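Local coordinates for transaminase (Bacillus megaterium, PDB 5G0A), which probably catalyses the S-selective transfer of amino groups between amines and carbonyl compounds, using pyridoxal-5'-phosphate as its cofactor, at residues 127-132 with 265-270; 61-66 with 275-280; 291-296 with 310-315; 429-434 with 458-463. All blocks are in the same frame, centred on the assembly; numbering follows the deposited sequence.

Contact 1 of 4, residues 127-132 with 265-270; sequences TALNIA and LWINDE. Unlike the reference sequence in segment 265-270: Asn-268 (reference Thr). With PLP (pyridoxal-5'-phosphate), chain K.
Ala-132 and Ala-128 of helix 121-136 face Ile-267 and Leu-265 of strand 265-269. The helix and strand segments run nearly antiparallel, with axes 10.3 Å apart. This is helix-on-sheet packing in the large domain of a fold type I, class III aminotransferase.

The contacts across the two segments are apolar. Ala-132 CB meets two methyls, Leu-265 CD1 at 3.8 Å and Ile-267 CD1 at 3.9 Å. Ile-267 CG1 stands beside its own backbone N and anti to the carbonyl carbon (chi1 -58°). From there Ile-267 CD1 reaches the helix and also comes within 4.4 Å of Leu-129 CD2. The CG2 branch of Ile-267 points to Ala-128 CB instead. The short alanine side chains let the helix settle close to the strand. Ala-233 and Ile-293 on the neighbouring strands extend this apolar layer.

The polar work is done at the end of the strand. Asp-269 OD2 lies 2.8 Å from the pyridine N1 of the cofactor. His-149 ND1 holds the same oxygen by a hydrogen bond. OD1 is hydrogen-bonded to Val-271 N and weakly to Thr-295 OG1. These bonds help fix how the carboxylate is turned. An alanine here is likely to leave N1 without its carboxylate partner and His-149 ND1 without its partner.

The strand thus has two tasks. Its isoleucine and leucine pack it against the helix through an apolar join without hydrogen bonds. The polar bonding is left to the strand's end, where Asp-269 meets the cofactor ring nitrogen.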
loop_
_atom_site.group_PDB
_atom_site.type_symbol
_atom_site.label_atom_id
_atom_site.label_comp_id
_atom_site.label_asym_id
_atom_site.label_seq_id
_atom_site.Cartn_x
_atom_site.Cartn_y
_atom_site.Cartn_z
ATOM N N THR B 127 -3.968 -0.187 19.007
ATOM C CA THR B 127 -4.455 -1.455 19.521
ATOM C C THR B 127 -5.903 -1.699 19.061
ATOM O O THR B 127 -6.245 -2.800 18.663
ATOM C CB THR B 127 -4.344 -1.489 21.066
ATOM O OG1 THR B 127 -2.978 -1.205 21.425
ATOM C CG2 THR B 127 -4.682 -2.888 21.577
ATOM N N ALA B 128 -6.723 -0.664 19.140
ATOM C CA ALA B 128 -8.116 -0.729 18.718
ATOM C C ALA B 128 -8.218 -1.091 17.243
ATOM O O ALA B 128 -9.072 -1.889 16.869
ATOM C CB ALA B 128 -8.801 0.597 18.941
ATOM N N LEU B 129 -7.383 -0.477 16.404
ATOM C CA LEU B 129 -7.421 -0.802 14.970
ATOM C C LEU B 129 -7.059 -2.274 14.756
ATOM O O LEU B 129 -7.739 -2.968 13.999
ATOM C CB LEU B 129 -6.450 0.097 14.195
ATOM C CG LEU B 129 -6.838 1.582 14.207
ATOM C CD1 LEU B 129 -5.685 2.388 13.604
ATOM C CD2 LEU B 129 -8.170 1.894 13.516
ATOM N N ASN B 130 -6.001 -2.738 15.424
ATOM C CA ASN B 130 -5.594 -4.132 15.331
ATOM C C ASN B 130 -6.729 -5.083 15.730
ATOM O O ASN B 130 -6.997 -6.093 15.044
ATOM C CB ASN B 130 -4.356 -4.390 16.208
ATOM C CG ASN B 130 -3.110 -3.685 15.686
ATOM O OD1 ASN B 130 -3.108 -3.171 14.561
ATOM N ND2 ASN B 130 -2.042 -3.656 16.493
ATOM N N ILE B 131 -7.388 -4.775 16.854
ATOM C CA ILE B 131 -8.435 -5.651 17.364
ATOM C C ILE B 131 -9.652 -5.648 16.439
ATOM O O ILE B 131 -10.199 -6.729 16.151
ATOM C CB ILE B 131 -8.863 -5.258 18.804
ATOM C CG1 ILE B 131 -7.738 -5.563 19.792
ATOM C CG2 ILE B 131 -10.138 -6.006 19.223
ATOM C CD1 ILE B 131 -7.884 -4.809 21.116
ATOM N N ALA B 132 -10.073 -4.462 15.983
ATOM C CA ALA B 132 -11.245 -4.365 15.093
ATOM C C ALA B 132 -10.997 -5.203 13.833
ATOM O O ALA B 132 -11.860 -5.949 13.388
ATOM C CB ALA B 132 -11.561 -2.912 14.712
ATOM N N LEU B 265 -18.073 -2.558 12.885
ATOM C CA LEU B 265 -17.839 -2.052 14.233
ATOM C C LEU B 265 -17.830 -0.518 14.304
ATOM O O LEU B 265 -17.527 0.170 13.328
ATOM C CB LEU B 265 -16.524 -2.623 14.801
ATOM C CG LEU B 265 -16.409 -4.131 14.971
ATOM C CD1 LEU B 265 -14.989 -4.496 15.430
ATOM C CD2 LEU B 265 -17.478 -4.687 15.941
ATOM N N TRP B 266 -18.182 0.009 15.483
ATOM C CA TRP B 266 -18.019 1.414 15.786
ATOM C C TRP B 266 -17.001 1.600 16.915
ATOM O O TRP B 266 -17.196 1.129 18.043
ATOM C CB TRP B 266 -19.383 2.097 16.132
ATOM C CG TRP B 266 -19.238 3.512 16.610
ATOM C CD1 TRP B 266 -18.378 4.468 16.120
ATOM C CD2 TRP B 266 -19.980 4.148 17.662
ATOM N NE1 TRP B 266 -18.524 5.642 16.822
ATOM C CE2 TRP B 266 -19.501 5.475 17.766
ATOM C CE3 TRP B 266 -21.011 3.726 18.531
ATOM C CZ2 TRP B 266 -19.998 6.383 18.711
ATOM C CZ3 TRP B 266 -21.500 4.641 19.465
ATOM C CH2 TRP B 266 -20.992 5.942 19.549
ATOM N N ILE B 267 -15.880 2.227 16.571
ATOM C CA ILE B 267 -14.862 2.597 17.551
ATOM C C ILE B 267 -15.088 4.062 17.853
ATOM O O ILE B 267 -15.007 4.906 16.962
ATOM C CB ILE B 267 -13.423 2.454 16.969
ATOM C CG1 ILE B 267 -13.161 1.012 16.494
ATOM C CG2 ILE B 267 -12.405 2.941 18.027
ATOM C CD1 ILE B 267 -11.865 0.857 15.671
ATOM N N ASN B 268 -15.372 4.399 19.114
ATOM C CA ASN B 268 -15.306 5.815 19.459
ATOM C C ASN B 268 -14.029 6.146 20.222
ATOM O O ASN B 268 -13.693 5.478 21.191
ATOM C CB ASN B 268 -16.531 6.338 20.232
ATOM C CG ASN B 268 -16.530 7.842 20.307
ATOM O OD1 ASN B 268 -16.492 8.537 19.270
ATOM N ND2 ASN B 268 -16.514 8.375 21.529
ATOM N N ASP B 269 -13.321 7.151 19.719
ATOM C CA ASP B 269 -12.047 7.575 20.281
ATOM C C ASP B 269 -12.328 8.559 21.412
ATOM O O ASP B 269 -12.743 9.697 21.161
ATOM C CB ASP B 269 -11.201 8.236 19.173
ATOM C CG ASP B 269 -9.773 8.567 19.633
ATOM O OD1 ASP B 269 -9.496 8.528 20.853
ATOM O OD2 ASP B 269 -8.935 8.850 18.749
ATOM N N GLU B 270 -12.129 8.093 22.649
ATOM C CA GLU B 270 -12.390 8.897 23.842
ATOM C C GLU B 270 -11.116 9.419 24.471
ATOM O O GLU B 270 -11.117 9.769 25.648
ATOM C CB GLU B 270 -13.113 8.050 24.896
ATOM C CG GLU B 270 -14.583 7.706 24.595
ATOM C CD GLU B 270 -15.535 8.892 24.767
ATOM O OE1 GLU B 270 -15.200 9.875 25.477
ATOM O OE2 GLU B 270 -16.650 8.841 24.198
HETATM N N1 PLP K . -7.004 10.559 19.852
HETATM C C2 PLP K . -7.510 11.770 20.184
HETATM C C2A PLP K . -8.966 12.079 19.912
HETATM C C3 PLP K . -6.659 12.758 20.889
HETATM O O3 PLP K . -7.126 13.952 21.278
HETATM C C4 PLP K . -5.258 12.409 21.168
HETATM C C4A PLP K . -4.359 13.384 21.929
HETATM C C5 PLP K . -4.826 11.068 20.704
HETATM C C6 PLP K . -5.716 10.230 20.050
HETATM C C5A PLP K . -3.389 10.590 20.860
HETATM O O4P PLP K . -2.957 10.512 22.202
HETATM P P PLP K . -1.365 10.602 22.476
HETATM O O1P PLP K . -1.336 10.282 23.946
HETATM O O2P PLP K . -0.638 9.596 21.600
HETATM O O3P PLP K . -0.979 12.022 22.158
#

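Contact 2 of 4, residues 61-66 with 275-280; sequences CVNLGQ and FGRTGK
Asn-63 brings its side-chain amide to the NH2 end of the Arg-277 guanidinium, with Asn-63 CG 3.4 Å from Arg-277 NH2. The two residues sit in facing loops, each folded into a type I beta turn. One turn runs from Val-62 to Gly-65, the other from Gly-276 to Gly-279. The contact is buried in the class III aminotransferase fold.

The amide and guanidinium planes stand at right angles. Arg-277 NH2 gives a weak hydrogen bond of 2.9 Å to Asn-63 OD1, with an angle of 148° at the hydrogen. OD1 lies at the edge of the guanidinium, near its plane. The stronger partner of NH2 is Asn-57 OD1, and NH1 is held by the carbonyls of Leu-386 and Ala-445. The arginine chain leaves the backbone with CG anti to N (chi1 175°), then bends twice. These bends bring its head back to the asparagine.

Asn-63 ND2 is gripped too. Asn-63 ND2 donates to Phe-275 O at 3.0 Å, with a fairly straight angle of 160°. The oxygen lies almost in the amide plane, but the nitrogen stands well above the carbonyl plane of Phe-275. An alanine in place of Asn-63 would probably leave Phe-275 O without its donor here and the water with one donor fewer, and cost Arg-277 NH2 its weaker partner.

Cys-61, in the same loop, packs on Lys-298 of the cofactor pocket. A water completes the join between the turns. The water oxygen accepts from Asn-63 ND2 at 3.0 Å and from Arg-277 NE at 2.9 Å, and lies at the guanidinium edge, in its plane.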
loop_
_atom_site.group_PDB
_atom_site.type_symbol
_atom_site.label_atom_id
_atom_site.label_comp_id
_atom_site.label_asym_id
_atom_site.label_seq_id
_atom_site.Cartn_x
_atom_site.Cartn_y
_atom_site.Cartn_z
ATOM N N CYS B 61 -5.868 17.560 28.965
ATOM C CA CYS B 61 -5.415 16.247 29.430
ATOM C C CYS B 61 -5.044 16.156 30.909
ATOM O O CYS B 61 -4.671 15.083 31.391
ATOM C CB CYS B 61 -4.238 15.744 28.563
ATOM S SG CYS B 61 -2.758 16.790 28.615
ATOM N N VAL B 62 -5.164 17.254 31.633
ATOM C CA VAL B 62 -4.838 17.208 33.053
ATOM C C VAL B 62 -6.151 17.361 33.835
ATOM O O VAL B 62 -6.322 18.307 34.646
ATOM C CB VAL B 62 -3.784 18.289 33.399
ATOM C CG1 VAL B 62 -3.195 18.051 34.786
ATOM C CG2 VAL B 62 -2.650 18.296 32.364
ATOM N N ASN B 63 -7.074 16.434 33.572
ATOM C CA ASN B 63 -8.483 16.537 34.015
ATOM C C ASN B 63 -8.650 16.771 35.523
ATOM O O ASN B 63 -9.437 17.627 35.952
ATOM C CB ASN B 63 -9.255 15.281 33.583
ATOM C CG ASN B 63 -9.276 15.116 32.062
ATOM O OD1 ASN B 63 -8.322 15.505 31.369
ATOM N ND2 ASN B 63 -10.361 14.540 31.537
ATOM N N LEU B 64 -7.885 16.033 36.313
ATOM C CA LEU B 64 -7.993 16.108 37.775
ATOM C C LEU B 64 -7.417 17.393 38.375
ATOM O O LEU B 64 -7.617 17.665 39.571
ATOM C CB LEU B 64 -7.293 14.901 38.399
ATOM C CG LEU B 64 -7.836 14.418 39.751
ATOM C CD1 LEU B 64 -9.145 13.646 39.546
ATOM C CD2 LEU B 64 -6.789 13.531 40.393
ATOM N N GLY B 65 -6.721 18.179 37.559
ATOM C CA GLY B 65 -5.872 19.267 38.053
ATOM C C GLY B 65 -4.402 18.879 38.142
ATOM O O GLY B 65 -4.048 17.712 38.306
ATOM N N GLN B 66 -3.539 19.884 38.042
ATOM C CA GLN B 66 -2.106 19.674 38.092
ATOM C C GLN B 66 -1.664 19.305 39.485
ATOM O O GLN B 66 -2.046 19.981 40.456
ATOM C CB GLN B 66 -1.383 20.970 37.717
ATOM C CG GLN B 66 -1.504 21.363 36.243
ATOM C CD GLN B 66 -0.480 20.674 35.364
ATOM O OE1 GLN B 66 0.359 19.890 35.847
ATOM N NE2 GLN B 66 -0.524 20.976 34.069
ATOM N N PHE B 275 -13.268 10.649 30.502
ATOM C CA PHE B 275 -13.019 10.958 31.920
ATOM C C PHE B 275 -13.430 12.348 32.351
ATOM O O PHE B 275 -12.633 13.123 32.877
ATOM C CB PHE B 275 -11.588 10.541 32.341
ATOM C CG PHE B 275 -11.356 9.085 32.119
ATOM C CD1 PHE B 275 -11.881 8.155 33.000
ATOM C CD2 PHE B 275 -10.725 8.638 30.937
ATOM C CE1 PHE B 275 -11.744 6.796 32.764
ATOM C CE2 PHE B 275 -10.586 7.274 30.694
ATOM C CZ PHE B 275 -11.072 6.356 31.611
ATOM N N GLY B 276 -14.704 12.649 32.094
ATOM C CA GLY B 276 -15.347 13.838 32.662
ATOM C C GLY B 276 -15.201 15.105 31.853
ATOM O O GLY B 276 -15.826 16.127 32.173
ATOM N N ARG B 277 -14.375 15.054 30.795
ATOM C CA ARG B 277 -14.054 16.219 29.986
ATOM C C ARG B 277 -15.305 16.963 29.478
ATOM O O ARG B 277 -15.293 18.193 29.349
ATOM C CB ARG B 277 -13.151 15.789 28.789
ATOM C CG ARG B 277 -12.801 16.863 27.757
ATOM C CD ARG B 277 -12.134 18.105 28.366
ATOM N NE ARG B 277 -10.922 17.725 29.109
ATOM C CZ ARG B 277 -10.201 18.565 29.851
ATOM N NH1 ARG B 277 -10.546 19.857 29.926
ATOM N NH2 ARG B 277 -9.129 18.117 30.507
ATOM N N THR B 278 -16.363 16.204 29.194
ATOM C CA THR B 278 -17.576 16.763 28.576
ATOM C C THR B 278 -18.744 16.798 29.568
ATOM O O THR B 278 -19.894 17.032 29.171
ATOM C CB THR B 278 -18.032 15.953 27.322
ATOM O OG1 THR B 278 -18.602 14.701 27.724
ATOM C CG2 THR B 278 -16.836 15.713 26.360
ATOM N N GLY B 279 -18.461 16.554 30.846
ATOM C CA GLY B 279 -19.526 16.604 31.876
ATOM C C GLY B 279 -20.300 15.316 32.067
ATOM O O GLY B 279 -21.302 15.286 32.797
ATOM N N LYS B 280 -19.864 14.257 31.376
ATOM C CA LYS B 280 -20.282 12.882 31.642
ATOM C C LYS B 280 -18.991 12.064 31.669
ATOM O O LYS B 280 -17.924 12.606 31.338
ATOM C CB LYS B 280 -21.236 12.367 30.553
ATOM C CG LYS B 280 -22.599 13.065 30.558
ATOM C CD LYS B 280 -23.580 12.428 29.587
ATOM C CE LYS B 280 -24.960 13.091 29.712
ATOM N NZ LYS B 280 -25.689 12.623 30.935
HETATM O O HOH W 1 -9.783 15.086 28.654
#

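Contact 3 of 4, residues 291-296 with 310-315; sequences PDIITM and VLVSKE
Two flat carboxylates, those of Asp-292 and Glu-315, meet across a water at the open end of a beta hairpin. Their oxygens Asp-292 OD1 and Glu-315 OE2 are 4.3 Å apart. The water donates to both, which probably eases their repulsion, and accepts from Ser-313 OG at 2.6 Å. The other oxygen of Asp-292, OD2, is taken by Trp-266 N and by a salt bridge to Arg-256. Ser-313 is the N-cap of helix 314-321, its OG bonded to Ile-316 N.

Strands 293-296 and 308-313 form the antiparallel hairpin in the large-domain sheet. Ile-294 and Leu-311 are a hydrogen-bonded pair: Ile-294 N to Leu-311 O is 2.9 Å, and Leu-311 N to Ile-294 O is 3.0 Å. Ser-313 N adds a bond to Asp-292 O.

The side chains divide between two faces. On one, Ile-294 CG1 lies beside Leu-311 CB, and Met-296, bent at its last torsion (chi3 -81°), swings CE over that CB at 3.8 Å. On the other are Ile-293, Thr-295, Val-310 and Val-312, turned to helix 121-136 and Ile-316. There Ile-293 CG2 presses on Val-310 CG2 at 3.5 Å, tighter than usual for two carbons.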
loop_
_atom_site.group_PDB
_atom_site.type_symbol
_atom_site.label_atom_id
_atom_site.label_comp_id
_atom_site.label_asym_id
_atom_site.label_seq_id
_atom_site.Cartn_x
_atom_site.Cartn_y
_atom_site.Cartn_z
ATOM N N PRO B 291 -20.768 2.085 22.056
ATOM C CA PRO B 291 -19.865 1.668 20.985
ATOM C C PRO B 291 -19.430 0.210 21.130
ATOM O O PRO B 291 -19.812 -0.472 22.096
ATOM C CB PRO B 291 -18.651 2.601 21.190
ATOM C CG PRO B 291 -18.604 2.753 22.700
ATOM C CD PRO B 291 -20.051 2.802 23.142
ATOM N N ASP B 292 -18.621 -0.269 20.170
ATOM C CA ASP B 292 -18.038 -1.604 20.249
ATOM C C ASP B 292 -16.662 -1.574 20.911
ATOM O O ASP B 292 -16.233 -2.543 21.537
ATOM C CB ASP B 292 -17.902 -2.189 18.832
ATOM C CG ASP B 292 -19.257 -2.395 18.167
ATOM O OD1 ASP B 292 -19.965 -3.345 18.572
ATOM O OD2 ASP B 292 -19.610 -1.614 17.273
ATOM N N ILE B 293 -15.975 -0.455 20.720
ATOM C CA ILE B 293 -14.611 -0.262 21.250
ATOM C C ILE B 293 -14.456 1.214 21.569
ATOM O O ILE B 293 -14.939 2.072 20.805
ATOM C CB ILE B 293 -13.516 -0.618 20.180
ATOM C CG1 ILE B 293 -13.597 -2.083 19.760
ATOM C CG2 ILE B 293 -12.118 -0.287 20.695
ATOM C CD1 ILE B 293 -12.731 -2.438 18.545
ATOM N N ILE B 294 -13.809 1.527 22.701
ATOM C CA ILE B 294 -13.294 2.893 22.914
ATOM C C ILE B 294 -11.792 2.909 23.181
ATOM O O ILE B 294 -11.224 1.927 23.665
ATOM C CB ILE B 294 -14.013 3.715 24.026
ATOM C CG1 ILE B 294 -13.713 3.156 25.438
ATOM C CG2 ILE B 294 -15.514 3.884 23.668
ATOM C CD1 ILE B 294 -14.319 4.029 26.550
ATOM N N THR B 295 -11.188 4.044 22.850
ATOM C CA THR B 295 -9.775 4.298 23.128
ATOM C C THR B 295 -9.664 5.416 24.148
ATOM O O THR B 295 -10.462 6.360 24.133
ATOM C CB THR B 295 -9.005 4.655 21.841
ATOM O OG1 THR B 295 -9.686 5.704 21.152
ATOM C CG2 THR B 295 -8.908 3.440 20.928
ATOM N N MET B 296 -8.658 5.306 25.014
ATOM C CA MET B 296 -8.488 6.221 26.167
ATOM C C MET B 296 -7.032 6.610 26.331
ATOM O O MET B 296 -6.129 5.874 25.948
ATOM C CB MET B 296 -8.969 5.550 27.463
ATOM C CG MET B 296 -10.469 5.249 27.488
ATOM S SD MET B 296 -10.906 4.078 28.778
ATOM C CE MET B 296 -10.479 2.534 27.972
ATOM N N VAL B 310 -7.411 0.536 25.769
ATOM C CA VAL B 310 -8.537 0.234 24.889
ATOM C C VAL B 310 -9.517 -0.646 25.652
ATOM O O VAL B 310 -9.110 -1.538 26.397
ATOM C CB VAL B 310 -8.038 -0.405 23.549
ATOM C CG1 VAL B 310 -7.278 -1.701 23.814
ATOM C CG2 VAL B 310 -9.228 -0.667 22.625
ATOM N N LEU B 311 -10.811 -0.376 25.484
ATOM C CA LEU B 311 -11.861 -1.180 26.106
ATOM C C LEU B 311 -12.717 -1.729 24.964
ATOM O O LEU B 311 -13.185 -0.966 24.124
ATOM C CB LEU B 311 -12.722 -0.321 27.025
ATOM C CG LEU B 311 -14.025 -0.966 27.562
ATOM C CD1 LEU B 311 -13.707 -2.176 28.435
ATOM C CD2 LEU B 311 -14.831 0.103 28.317
ATOM N N VAL B 312 -12.852 -3.044 24.937
ATOM C CA VAL B 312 -13.603 -3.712 23.877
ATOM C C VAL B 312 -14.844 -4.369 24.475
ATOM O O VAL B 312 -14.872 -4.695 25.673
ATOM C CB VAL B 312 -12.773 -4.803 23.147
ATOM C CG1 VAL B 312 -11.449 -4.232 22.608
ATOM C CG2 VAL B 312 -12.503 -6.024 24.042
ATOM N N SER B 313 -15.850 -4.560 23.626
ATOM C CA SER B 313 -17.139 -5.184 24.030
ATOM C C SER B 313 -16.984 -6.618 24.526
ATOM O O SER B 313 -15.982 -7.281 24.262
ATOM C CB SER B 313 -18.124 -5.145 22.849
ATOM O OG SER B 313 -17.669 -6.007 21.816
ATOM N N LYS B 314 -18.005 -7.119 25.216
ATOM C CA LYS B 314 -18.009 -8.499 25.654
ATOM C C LYS B 314 -17.836 -9.465 24.479
ATOM O O LYS B 314 -17.134 -10.462 24.597
ATOM C CB LYS B 314 -19.323 -8.802 26.386
ATOM C CG LYS B 314 -19.438 -8.047 27.695
ATOM C CD LYS B 314 -20.670 -8.480 28.483
ATOM C CE LYS B 314 -20.586 -7.978 29.913
ATOM N NZ LYS B 314 -20.851 -6.529 30.037
ATOM N N GLU B 315 -18.478 -9.173 23.351
ATOM C CA GLU B 315 -18.383 -10.093 22.212
ATOM C C GLU B 315 -16.967 -10.087 21.610
ATOM O O GLU B 315 -16.453 -11.133 21.262
ATOM C CB GLU B 315 -19.487 -9.874 21.161
ATOM C CG GLU B 315 -19.325 -8.680 20.262
ATOM C CD GLU B 315 -20.298 -8.651 19.080
ATOM O OE1 GLU B 315 -21.113 -9.600 18.871
ATOM O OE2 GLU B 315 -20.241 -7.646 18.359
HETATM O O HOH W 2 -18.930 -5.686 19.606
#

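Contact 4 of 4, residues 429-434 with 458-463; sequences KGVLIG and MDALDY
Met-458 O accepts the shortest polar bond of the contact, 2.9 Å from Asp-462 N inside helix 451-468, while the methyl of the same methionine reaches over to Ile-433. A second helix bond, Tyr-463 N to Asp-459 O, continues the regular turn. Between the two segments the contacts are apolar.

Ala-460 is the centre of the packing. Ala-460 CB touches Val-431 CB at 3.6 Å and Val-431 CG2 at 3.7 Å. The valine has CG1 anti to its backbone N (chi1 175°), which sets CG2 beside that N and near the alanine methyl. Lys-429 CB meets Ala-460 CB at 3.9 Å, so the two residues flanking Gly-430 both rest on one helix position.

At one end Met-458 bends so that its CE comes to Ile-433 CD1 at 4.1 Å. These two side chains cross at about a right angle. At the other end Lys-429 CG approaches Tyr-463 CD2 obliquely, at 4.2 Å. The tyrosine hydroxyl is tied to OE1 of Glu-428, the residue just before the lysine. That bond probably helps fix the ring's position.

Lys-429 NZ is 6.5 Å from Asp-459 OD1, too far for a salt bridge. Ala-426 of helix 418-427 touches both Ile-433 and Ala-460.

The contact seats strand 431-432 and its flanks on the C-terminal helix of the chain. Its chemistry is oily inside, with Lys-429 and the Tyr-463 hydroxyl toward its outer side. The join holds by apolar fit, well away from the cofactor.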
loop_
_atom_site.group_PDB
_atom_site.type_symbol
_atom_site.label_atom_id
_atom_site.label_comp_id
_atom_site.label_asym_id
_atom_site.label_seq_id
_atom_site.Cartn_x
_atom_site.Cartn_y
_atom_site.Cartn_z
ATOM N N LYS B 429 -2.573 39.286 30.257
ATOM C CA LYS B 429 -3.363 39.126 31.478
ATOM C C LYS B 429 -2.988 37.875 32.289
ATOM O O LYS B 429 -3.694 37.502 33.233
ATOM C CB LYS B 429 -4.862 39.125 31.137
ATOM C CG LYS B 429 -5.374 40.431 30.527
ATOM C CD LYS B 429 -5.434 41.567 31.543
ATOM C CE LYS B 429 -6.590 41.389 32.523
ATOM N NZ LYS B 429 -6.640 42.450 33.576
ATOM N N GLY B 430 -1.871 37.243 31.913
ATOM C CA GLY B 430 -1.395 36.007 32.548
ATOM C C GLY B 430 -2.281 34.789 32.312
ATOM O O GLY B 430 -2.309 33.883 33.144
ATOM N N VAL B 431 -3.015 34.781 31.196
ATOM C CA VAL B 431 -3.932 33.690 30.862
ATOM C C VAL B 431 -3.495 33.036 29.559
ATOM O O VAL B 431 -3.116 33.725 28.599
ATOM C CB VAL B 431 -5.411 34.159 30.774
ATOM C CG1 VAL B 431 -6.326 33.033 30.295
ATOM C CG2 VAL B 431 -5.897 34.669 32.131
ATOM N N LEU B 432 -3.484 31.697 29.559
ATOM C CA LEU B 432 -3.240 30.906 28.345
ATOM C C LEU B 432 -4.584 30.435 27.816
ATOM O O LEU B 432 -5.255 29.627 28.449
ATOM C CB LEU B 432 -2.342 29.684 28.658
ATOM C CG LEU B 432 -0.946 30.023 29.207
ATOM C CD1 LEU B 432 -0.280 28.827 29.878
ATOM C CD2 LEU B 432 -0.061 30.555 28.085
ATOM N N ILE B 433 -4.987 30.947 26.664
ATOM C CA ILE B 433 -6.282 30.587 26.072
ATOM C C ILE B 433 -6.173 30.870 24.587
ATOM O O ILE B 433 -5.455 31.791 24.192
ATOM C CB ILE B 433 -7.465 31.353 26.739
ATOM C CG1 ILE B 433 -8.812 30.688 26.434
ATOM C CG2 ILE B 433 -7.460 32.833 26.347
ATOM C CD1 ILE B 433 -9.933 31.051 27.401
ATOM N N GLY B 434 -6.843 30.059 23.775
ATOM C CA GLY B 434 -6.739 30.158 22.324
ATOM C C GLY B 434 -7.293 28.927 21.643
ATOM O O GLY B 434 -8.359 28.430 22.022
ATOM N N MET B 458 -12.210 34.301 31.263
ATOM C CA MET B 458 -13.205 34.953 30.396
ATOM C C MET B 458 -12.948 36.460 30.266
ATOM O O MET B 458 -13.137 37.046 29.199
ATOM C CB MET B 458 -14.617 34.671 30.889
ATOM C CG MET B 458 -15.065 33.223 30.741
ATOM S SD MET B 458 -15.178 32.643 29.040
ATOM C CE MET B 458 -13.728 31.588 28.903
ATOM N N ASP B 459 -12.499 37.071 31.355
ATOM C CA ASP B 459 -11.993 38.444 31.323
ATOM C C ASP B 459 -10.871 38.643 30.308
ATOM O O ASP B 459 -10.899 39.596 29.526
ATOM C CB ASP B 459 -11.522 38.876 32.714
ATOM C CG ASP B 459 -12.577 39.648 33.472
ATOM O OD1 ASP B 459 -12.882 40.790 33.061
ATOM O OD2 ASP B 459 -13.092 39.127 34.485
ATOM N N ALA B 460 -9.884 37.744 30.314
ATOM C CA ALA B 460 -8.754 37.853 29.398
ATOM C C ALA B 460 -9.204 37.712 27.955
ATOM O O ALA B 460 -8.658 38.364 27.076
ATOM C CB ALA B 460 -7.683 36.816 29.727
ATOM N N LEU B 461 -10.197 36.852 27.732
ATOM C CA LEU B 461 -10.793 36.659 26.418
ATOM C C LEU B 461 -11.541 37.935 25.987
ATOM O O LEU B 461 -11.454 38.341 24.832
ATOM C CB LEU B 461 -11.741 35.453 26.441
ATOM C CG LEU B 461 -12.478 35.075 25.152
ATOM C CD1 LEU B 461 -11.512 35.008 23.978
ATOM C CD2 LEU B 461 -13.220 33.757 25.335
ATOM N N ASP B 462 -12.260 38.542 26.931
ATOM C CA ASP B 462 -12.998 39.799 26.714
ATOM C C ASP B 462 -12.011 40.837 26.163
ATOM O O ASP B 462 -12.189 41.352 25.058
ATOM C CB ASP B 462 -13.618 40.251 28.046
ATOM C CG ASP B 462 -14.753 41.286 27.890
ATOM O OD1 ASP B 462 -15.142 41.651 26.758
ATOM O OD2 ASP B 462 -15.266 41.716 28.941
ATOM N N TYR B 463 -10.947 41.090 26.924
ATOM C CA TYR B 463 -9.816 41.921 26.497
ATOM C C TYR B 463 -9.262 41.556 25.113
ATOM O O TYR B 463 -8.966 42.441 24.304
ATOM C CB TYR B 463 -8.700 41.848 27.551
ATOM C CG TYR B 463 -7.441 42.594 27.183
ATOM C CD1 TYR B 463 -7.366 43.981 27.327
ATOM C CD2 TYR B 463 -6.317 41.919 26.698
ATOM C CE1 TYR B 463 -6.215 44.672 26.985
ATOM C CE2 TYR B 463 -5.163 42.604 26.359
ATOM C CZ TYR B 463 -5.118 43.978 26.509
ATOM O OH TYR B 463 -3.985 44.672 26.169
#

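In the fold
From the N terminus, segment 61-66 comes first and meets its partner 275-280 more than 200 residues later. Contact 1 opens and closes within that long span, so it is enclosed by contact 2. Contact 3 follows as a short hairpin, and contact 4 closes a short loop near the C terminus. None of them cross. Contacts 1 and 3 share one sheet, since strands 265-269 and 293-296 are neighbours in it. Contact 2 meets contact 3 where Phe-275 CZ packs on Met-296 SD. Contact 4 stands apart, its centre about 37 Å from that of contact 1, and joins a different, smaller sheet to the last helix.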